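Local coordinates for protein beta-galactosidase/beta-glucuronidase (Faecalibacterium prausnitzii L2-6, PDB 6MVF) that binds flavin mononucleotide and is a family 2 glycoside hydrolase, a gut-microbial beta-glucuronidase, at residues N140-S145 with V363-K368; S150-F155 with A541-G546. All blocks are in the same frame, centred on the assembly; numbering follows the deposited sequence.

Contact 1: N140-S145 with V363-K368; sequences NEDTPS and VFKSGK
K365 reaches across to the loop 140-145 and delivers its ammonium group between D142 and the backbone of T143. The charged interaction is a salt bridge between side chains that approach from opposite directions, with K365 NZ 2.9 Å from D142 OD1 and lying on the syn side of that oxygen. With CG anti to the backbone N (chi1 -159°), D142 holds its carboxylate out to meet the lysine; OD1 also takes a weak bond from T143 N. The second bond is to the backbone: K365 NZ donates to T143 O at 2.9 Å, almost straight in line with the carbonyl (169°). M146 O takes a further bond, so three oxygens grip the one nitrogen. Lysine suits the place because its ammonium can donate three times, and aspartate because it adds a negative charge to two backbone carbonyls. Packing is modest: the extended chain of K365 passes P144 O with its CD at 3.6 Å. Within the loop, T143 OG1 accepts from S145 N at 3.2 Å, an ST turn. This is a small polar contact at the surface of a family 2 glycosidase, between a loop of the sugar-binding domain and the TIM-barrel loop that leads into helix 368-385.

Contact 2: S150-F155 with A541-G546; sequences SADFTF and AARSEG
A541 meets T154 where the chain turns a corner, its backbone N donating to T154 OG1 at 3.1 Å. The threonine hydroxyl is also bonded to G59 O, so this buried group joins two backbones, and the small methyl of A541 fits beside it with CB 4.0 Å from OG1. Beyond the corner runs the short strand 543-545, which pairs with 548-549 in a two-stranded antiparallel hairpin of the TIM-barrel domain; the facing loop 150-155 belongs to the sugar-binding domain, so the salt bridge made here spans two domains of this family 2 enzyme. R543 is bent at chi2 (-87°), which brings its guanidinium edge to D152. It grips side-on: NE donates to OD1 of D152 at 3.0 Å and nearly straight (175°), while NH2 reaches OD2 of D152 at 2.8 Å from above the carboxylate plane. Arginine suits the position because its remaining nitrogen, NH1, can hold E545 OE1 at 2.9 Å, and NH2 also bonds to Y459 OH. An alanine here is likely to leave the carboxylates of D152 and E545 without their shared positive partner and D152 more free to turn, although N552 still holds its OD2. E545 comes two residues further on, and its OE2 is bonded to Y505 OH, which fixes the far end of the salt-bridge network.

The centres of contact 1 and contact 2 lie about 19 Å apart, and both join the sugar-binding domain to the TIM-barrel domain. Their first segments, 140-145 and 150-155, come from one long loop between strands 131-139 and 163-168. Their partners are far apart in sequence: 363-368 leads into helix 368-385, whereas 541-546 follows the last barrel strand, 529-532. Along the chain the order is 140-145, 150-155, 363-368, 541-546, so the segments alternate. The two contacts also touch directly, by a probable hydrogen bond from N140 ND2 to F155 O and by packing of V363 on S150. One loop thus ties its domain to two separate parts of the TIM-barrel domain, away from the flavin site.

Contact 1: N140-S145 with V363-K368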
ATOM      1  N   ASN A 140     -29.034   6.687 -25.513  1.00 27.50           N
ATOM      2  CA  ASN A 140     -29.653   5.422 -25.130  1.00 31.45           C
ATOM      3  C   ASN A 140     -31.106   5.317 -25.609  1.00 33.62           C
ATOM      4  O   ASN A 140     -31.909   4.577 -25.026  1.00 34.87           O
ATOM      5  CB  ASN A 140     -29.540   5.204 -23.621  1.00 29.06           C
ATOM      6  CG  ASN A 140     -30.411   6.152 -22.811  1.00 32.83           C
ATOM      7  OD1 ASN A 140     -30.740   7.249 -23.249  1.00 28.66           O
ATOM      8  ND2 ASN A 140     -30.774   5.721 -21.602  1.00 30.70           N
ATOM      9  N   GLU A 141     -31.450   6.039 -26.674  1.00 35.95           N
ATOM     10  CA  GLU A 141     -32.759   5.935 -27.307  1.00 39.76           C
ATOM     11  C   GLU A 141     -32.809   4.728 -28.236  1.00 41.64           C
ATOM     12  O   GLU A 141     -31.783   4.299 -28.783  1.00 42.87           O
ATOM     13  CB  GLU A 141     -33.071   7.211 -28.095  1.00 31.12           C
ATOM     14  CG  GLU A 141     -33.514   8.385 -27.220  1.00 38.32           C
ATOM     15  CD  GLU A 141     -33.468   9.744 -27.928  1.00 49.95           C
ATOM     16  OE1 GLU A 141     -32.389  10.148 -28.462  1.00 46.82           O
ATOM     17  OE2 GLU A 141     -34.528  10.414 -27.930  1.00 53.68           O
ATOM     18  N   ASP A 142     -34.019   4.180 -28.404  1.00 39.18           N
ATOM     19  CA  ASP A 142     -34.272   3.105 -29.369  1.00 39.12           C
ATOM     20  C   ASP A 142     -33.962   3.557 -30.801  1.00 39.31           C
ATOM     21  O   ASP A 142     -34.007   4.747 -31.121  1.00 48.67           O
ATOM     22  CB  ASP A 142     -35.732   2.665 -29.255  1.00 40.12           C
ATOM     23  CG  ASP A 142     -35.984   1.276 -29.818  1.00 56.81           C
ATOM     24  OD1 ASP A 142     -35.031   0.624 -30.304  1.00 52.43           O
ATOM     25  OD2 ASP A 142     -37.153   0.831 -29.754  1.00 61.80           O
ATOM     26  N   THR A 143     -33.607   2.611 -31.665  1.00 36.88           N
ATOM     27  CA  THR A 143     -33.401   2.874 -33.084  1.00 35.96           C
ATOM     28  C   THR A 143     -33.877   1.664 -33.867  1.00 42.33           C
ATOM     29  O   THR A 143     -34.005   0.571 -33.309  1.00 48.51           O
ATOM     30  CB  THR A 143     -31.936   3.145 -33.468  1.00 41.64           C
ATOM     31  OG1 THR A 143     -31.276   1.902 -33.739  1.00 38.81           O
ATOM     32  CG2 THR A 143     -31.178   3.919 -32.393  1.00 41.97           C
ATOM     33  N   PRO A 144     -34.142   1.821 -35.164  1.00 49.99           N
ATOM     34  CA  PRO A 144     -34.588   0.655 -35.955  1.00 49.51           C
ATOM     35  C   PRO A 144     -33.626  -0.531 -35.938  1.00 46.10           C
ATOM     36  O   PRO A 144     -34.077  -1.669 -36.108  1.00 46.41           O
ATOM     37  CB  PRO A 144     -34.742   1.235 -37.368  1.00 47.02           C
ATOM     38  CG  PRO A 144     -35.091   2.671 -37.136  1.00 46.65           C
ATOM     39  CD  PRO A 144     -34.334   3.091 -35.893  1.00 47.23           C
ATOM     40  N   SER A 145     -32.326  -0.310 -35.723  1.00 41.27           N
ATOM     41  CA  SER A 145     -31.346  -1.390 -35.715  1.00 43.06           C
ATOM     42  C   SER A 145     -30.849  -1.772 -34.321  1.00 48.47           C
ATOM     43  O   SER A 145     -29.975  -2.635 -34.211  1.00 42.88           O
ATOM     44  CB  SER A 145     -30.146  -1.013 -36.584  1.00 41.44           C
ATOM     45  OG  SER A 145     -29.465   0.109 -36.046  1.00 39.27           O
ATOM     46  N   VAL A 363     -37.387  -9.816 -28.812  1.00 35.64           N
ATOM     47  CA  VAL A 363     -38.198  -9.404 -29.957  1.00 33.39           C
ATOM     48  C   VAL A 363     -37.282  -9.249 -31.157  1.00 34.95           C
ATOM     49  O   VAL A 363     -36.451  -8.334 -31.194  1.00 36.90           O
ATOM     50  CB  VAL A 363     -38.943  -8.088 -29.697  1.00 35.43           C
ATOM     51  CG1 VAL A 363     -39.573  -7.593 -30.991  1.00 27.08           C
ATOM     52  CG2 VAL A 363     -39.977  -8.247 -28.576  1.00 24.87           C
ATOM     53  N   PHE A 364     -37.443 -10.114 -32.149  1.00 36.57           N
ATOM     54  CA  PHE A 364     -36.644  -9.993 -33.358  1.00 32.21           C
ATOM     55  C   PHE A 364     -37.074  -8.759 -34.138  1.00 41.61           C
ATOM     56  O   PHE A 364     -38.272  -8.519 -34.336  1.00 45.87           O
ATOM     57  CB  PHE A 364     -36.786 -11.241 -34.221  1.00 37.09           C
ATOM     58  CG  PHE A 364     -36.071 -11.144 -35.523  1.00 44.39           C
ATOM     59  CD1 PHE A 364     -34.696 -11.333 -35.586  1.00 36.91           C
ATOM     60  CD2 PHE A 364     -36.764 -10.849 -36.689  1.00 40.20           C
ATOM     61  CE1 PHE A 364     -34.027 -11.241 -36.790  1.00 37.67           C
ATOM     62  CE2 PHE A 364     -36.097 -10.750 -37.894  1.00 44.18           C
ATOM     63  CZ  PHE A 364     -34.724 -10.947 -37.947  1.00 41.55           C
ATOM     64  N   LYS A 365     -36.091  -7.967 -34.559  1.00 38.60           N
ATOM     65  CA  LYS A 365     -36.289  -6.788 -35.394  1.00 38.17           C
ATOM     66  C   LYS A 365     -35.830  -7.095 -36.817  1.00 39.33           C
ATOM     67  O   LYS A 365     -34.663  -7.447 -37.033  1.00 42.40           O
ATOM     68  CB  LYS A 365     -35.498  -5.595 -34.856  1.00 40.73           C
ATOM     69  CG  LYS A 365     -36.002  -4.964 -33.598  1.00 30.91           C
ATOM     70  CD  LYS A 365     -35.181  -3.705 -33.335  1.00 36.04           C
ATOM     71  CE  LYS A 365     -35.705  -2.938 -32.150  1.00 38.90           C
ATOM     72  NZ  LYS A 365     -34.817  -1.789 -31.871  1.00 48.11           N
ATOM     73  N   SER A 366     -36.730  -6.916 -37.785  1.00 46.20           N
ATOM     74  CA  SER A 366     -36.444  -7.169 -39.194  1.00 48.47           C
ATOM     75  C   SER A 366     -35.562  -6.074 -39.792  1.00 39.91           C
ATOM     76  O   SER A 366     -35.478  -4.952 -39.287  1.00 37.99           O
ATOM     77  CB  SER A 366     -37.740  -7.251 -39.989  1.00 49.40           C
ATOM     78  OG  SER A 366     -38.442  -6.027 -39.857  1.00 42.86           O
ATOM     79  N   GLY A 367     -34.906  -6.415 -40.896  1.00 35.21           N
ATOM     80  CA  GLY A 367     -34.064  -5.461 -41.585  1.00 38.85           C
ATOM     81  C   GLY A 367     -32.608  -5.858 -41.713  1.00 40.56           C
ATOM     82  O   GLY A 367     -32.120  -6.715 -40.970  1.00 45.09           O
ATOM     83  N   LYS A 368     -31.906  -5.236 -42.670  1.00 36.69           N
ATOM     84  CA  LYS A 368     -30.475  -5.462 -42.831  1.00 40.85           C
ATOM     85  C   LYS A 368     -29.670  -4.781 -41.736  1.00 45.56           C
ATOM     86  O   LYS A 368     -28.646  -5.320 -41.304  1.00 45.89           O
ATOM     87  CB  LYS A 368     -29.994  -4.960 -44.191  1.00 33.93           C
ATOM     88  CG  LYS A 368     -28.516  -5.222 -44.433  1.00 36.23           C
ATOM     89  CD  LYS A 368     -28.064  -4.759 -45.804  1.00 50.08           C
ATOM     90  CE  LYS A 368     -28.203  -3.244 -45.970  1.00 58.96           C
ATOM     91  NZ  LYS A 368     -28.923  -2.880 -47.235  1.00 54.74           N
TER

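Contact 2: S150-F155 with A541-G546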
ATOM      1  N   SER A 150     -36.254  -4.534 -26.068  1.00 39.61           N
ATOM      2  CA  SER A 150     -37.327  -5.015 -25.206  1.00 40.21           C
ATOM      3  C   SER A 150     -36.733  -5.998 -24.203  1.00 39.34           C
ATOM      4  O   SER A 150     -36.375  -7.122 -24.567  1.00 38.66           O
ATOM      5  CB  SER A 150     -38.439  -5.668 -26.030  1.00 35.02           C
ATOM      6  OG  SER A 150     -39.515  -6.050 -25.187  1.00 47.13           O
ATOM      7  N   ALA A 151     -36.630  -5.583 -22.943  1.00 33.51           N
ATOM      8  CA  ALA A 151     -36.016  -6.442 -21.942  1.00 36.62           C
ATOM      9  C   ALA A 151     -36.403  -5.976 -20.546  1.00 38.15           C
ATOM     10  O   ALA A 151     -36.818  -4.834 -20.339  1.00 35.85           O
ATOM     11  CB  ALA A 151     -34.491  -6.474 -22.094  1.00 39.43           C
ATOM     12  N   ASP A 152     -36.258  -6.891 -19.592  1.00 45.21           N
ATOM     13  CA  ASP A 152     -36.555  -6.632 -18.184  1.00 40.77           C
ATOM     14  C   ASP A 152     -35.292  -6.161 -17.470  1.00 43.20           C
ATOM     15  O   ASP A 152     -34.763  -6.837 -16.593  1.00 58.39           O
ATOM     16  CB  ASP A 152     -37.123  -7.891 -17.530  1.00 39.96           C
ATOM     17  CG  ASP A 152     -37.518  -7.684 -16.061  1.00 41.62           C
ATOM     18  OD1 ASP A 152     -38.104  -6.635 -15.743  1.00 43.39           O
ATOM     19  OD2 ASP A 152     -37.276  -8.584 -15.227  1.00 38.99           O
ATOM     20  N   PHE A 153     -34.786  -5.007 -17.896  1.00 34.57           N
ATOM     21  CA  PHE A 153     -33.668  -4.356 -17.223  1.00 39.64           C
ATOM     22  C   PHE A 153     -33.423  -3.015 -17.886  1.00 37.38           C
ATOM     23  O   PHE A 153     -33.677  -2.839 -19.083  1.00 40.60           O
ATOM     24  CB  PHE A 153     -32.364  -5.201 -17.208  1.00 37.62           C
ATOM     25  CG  PHE A 153     -31.669  -5.336 -18.547  1.00 34.81           C
ATOM     26  CD1 PHE A 153     -32.029  -6.336 -19.438  1.00 34.05           C
ATOM     27  CD2 PHE A 153     -30.617  -4.495 -18.890  1.00 35.47           C
ATOM     28  CE1 PHE A 153     -31.374  -6.483 -20.671  1.00 31.07           C
ATOM     29  CE2 PHE A 153     -29.957  -4.631 -20.120  1.00 36.76           C
ATOM     30  CZ  PHE A 153     -30.344  -5.624 -21.014  1.00 37.74           C
ATOM     31  N   THR A 154     -32.929  -2.082 -17.080  1.00 37.49           N
ATOM     32  CA  THR A 154     -32.715  -0.706 -17.505  1.00 36.12           C
ATOM     33  C   THR A 154     -31.528  -0.575 -18.470  1.00 32.22           C
ATOM     34  O   THR A 154     -30.474  -1.193 -18.286  1.00 32.58           O
ATOM     35  CB  THR A 154     -32.508   0.157 -16.260  1.00 31.19           C
ATOM     36  OG1 THR A 154     -33.629  -0.021 -15.391  1.00 34.62           O
ATOM     37  CG2 THR A 154     -32.371   1.628 -16.613  1.00 31.85           C
ATOM     38  N   PHE A 155     -31.717   0.243 -19.509  1.00 32.23           N
ATOM     39  CA  PHE A 155     -30.667   0.572 -20.473  1.00 31.74           C
ATOM     40  C   PHE A 155     -29.991   1.856 -20.016  1.00 32.04           C
ATOM     41  O   PHE A 155     -30.223   2.941 -20.552  1.00 35.91           O
ATOM     42  CB  PHE A 155     -31.230   0.757 -21.879  1.00 34.06           C
ATOM     43  CG  PHE A 155     -32.095  -0.360 -22.357  1.00 37.96           C
ATOM     44  CD1 PHE A 155     -32.040  -1.622 -21.771  1.00 41.63           C
ATOM     45  CD2 PHE A 155     -32.960  -0.151 -23.404  1.00 28.40           C
ATOM     46  CE1 PHE A 155     -32.854  -2.645 -22.224  1.00 40.38           C
ATOM     47  CE2 PHE A 155     -33.766  -1.160 -23.853  1.00 33.98           C
ATOM     48  CZ  PHE A 155     -33.717  -2.410 -23.269  1.00 37.17           C
ATOM     49  N   ALA A 541     -36.600  -0.245 -14.472  1.00 31.87           N
ATOM     50  CA  ALA A 541     -37.467   0.923 -14.286  1.00 36.07           C
ATOM     51  C   ALA A 541     -38.956   0.603 -14.426  1.00 41.38           C
ATOM     52  O   ALA A 541     -39.778   1.207 -13.724  1.00 44.82           O
ATOM     53  CB  ALA A 541     -37.083   2.022 -15.276  1.00 36.24           C
ATOM     54  N   ALA A 542     -39.317  -0.363 -15.289  1.00 37.39           N
ATOM     55  CA  ALA A 542     -40.711  -0.704 -15.576  1.00 33.25           C
ATOM     56  C   ALA A 542     -41.407  -1.524 -14.489  1.00 34.45           C
ATOM     57  O   ALA A 542     -42.635  -1.616 -14.527  1.00 38.75           O
ATOM     58  CB  ALA A 542     -40.807  -1.473 -16.899  1.00 26.53           C
ATOM     59  N   ARG A 543     -40.688  -2.114 -13.533  1.00 34.62           N
ATOM     60  CA  ARG A 543     -41.311  -3.026 -12.571  1.00 34.93           C
ATOM     61  C   ARG A 543     -42.081  -2.295 -11.479  1.00 36.23           C
ATOM     62  O   ARG A 543     -41.626  -1.281 -10.945  1.00 37.05           O
ATOM     63  CB  ARG A 543     -40.265  -3.908 -11.890  1.00 36.57           C
ATOM     64  CG  ARG A 543     -39.721  -5.010 -12.753  1.00 39.17           C
ATOM     65  CD  ARG A 543     -40.579  -6.230 -12.655  1.00 39.89           C
ATOM     66  NE  ARG A 543     -40.012  -7.283 -13.476  1.00 38.90           N
ATOM     67  CZ  ARG A 543     -40.242  -8.570 -13.295  1.00 38.36           C
ATOM     68  NH1 ARG A 543     -41.027  -8.970 -12.298  1.00 39.31           N
ATOM     69  NH2 ARG A 543     -39.664  -9.451 -14.101  1.00 37.26           N
ATOM     70  N   SER A 544     -43.222  -2.865 -11.095  1.00 36.56           N
ATOM     71  CA  SER A 544     -43.930  -2.419  -9.896  1.00 34.48           C
ATOM     72  C   SER A 544     -44.746  -3.594  -9.381  1.00 32.56           C
ATOM     73  O   SER A 544     -45.731  -3.982 -10.012  1.00 38.22           O
ATOM     74  CB  SER A 544     -44.817  -1.205 -10.192  1.00 33.17           C
ATOM     75  OG  SER A 544     -45.511  -0.778  -9.026  1.00 41.12           O
ATOM     76  N   GLU A 545     -44.343  -4.158  -8.246  1.00 35.74           N
ATOM     77  CA  GLU A 545     -44.996  -5.335  -7.680  1.00 33.57           C
ATOM     78  C   GLU A 545     -44.341  -5.684  -6.351  1.00 35.96           C
ATOM     79  O   GLU A 545     -43.179  -5.347  -6.104  1.00 35.88           O
ATOM     80  CB  GLU A 545     -44.929  -6.540  -8.624  1.00 36.84           C
ATOM     81  CG  GLU A 545     -43.535  -7.100  -8.865  1.00 41.91           C
ATOM     82  CD  GLU A 545     -43.472  -7.991 -10.117  1.00 47.18           C
ATOM     83  OE1 GLU A 545     -43.290  -7.438 -11.223  1.00 47.26           O
ATOM     84  OE2 GLU A 545     -43.620  -9.233 -10.002  1.00 44.99           O
ATOM     85  N   GLY A 546     -45.099  -6.376  -5.504  1.00 31.92           N
ATOM     86  CA  GLY A 546     -44.613  -6.733  -4.189  1.00 32.33           C
ATOM     87  C   GLY A 546     -44.359  -5.556  -3.268  1.00 39.07           C
ATOM     88  O   GLY A 546     -43.658  -5.709  -2.265  1.00 40.11           O
TER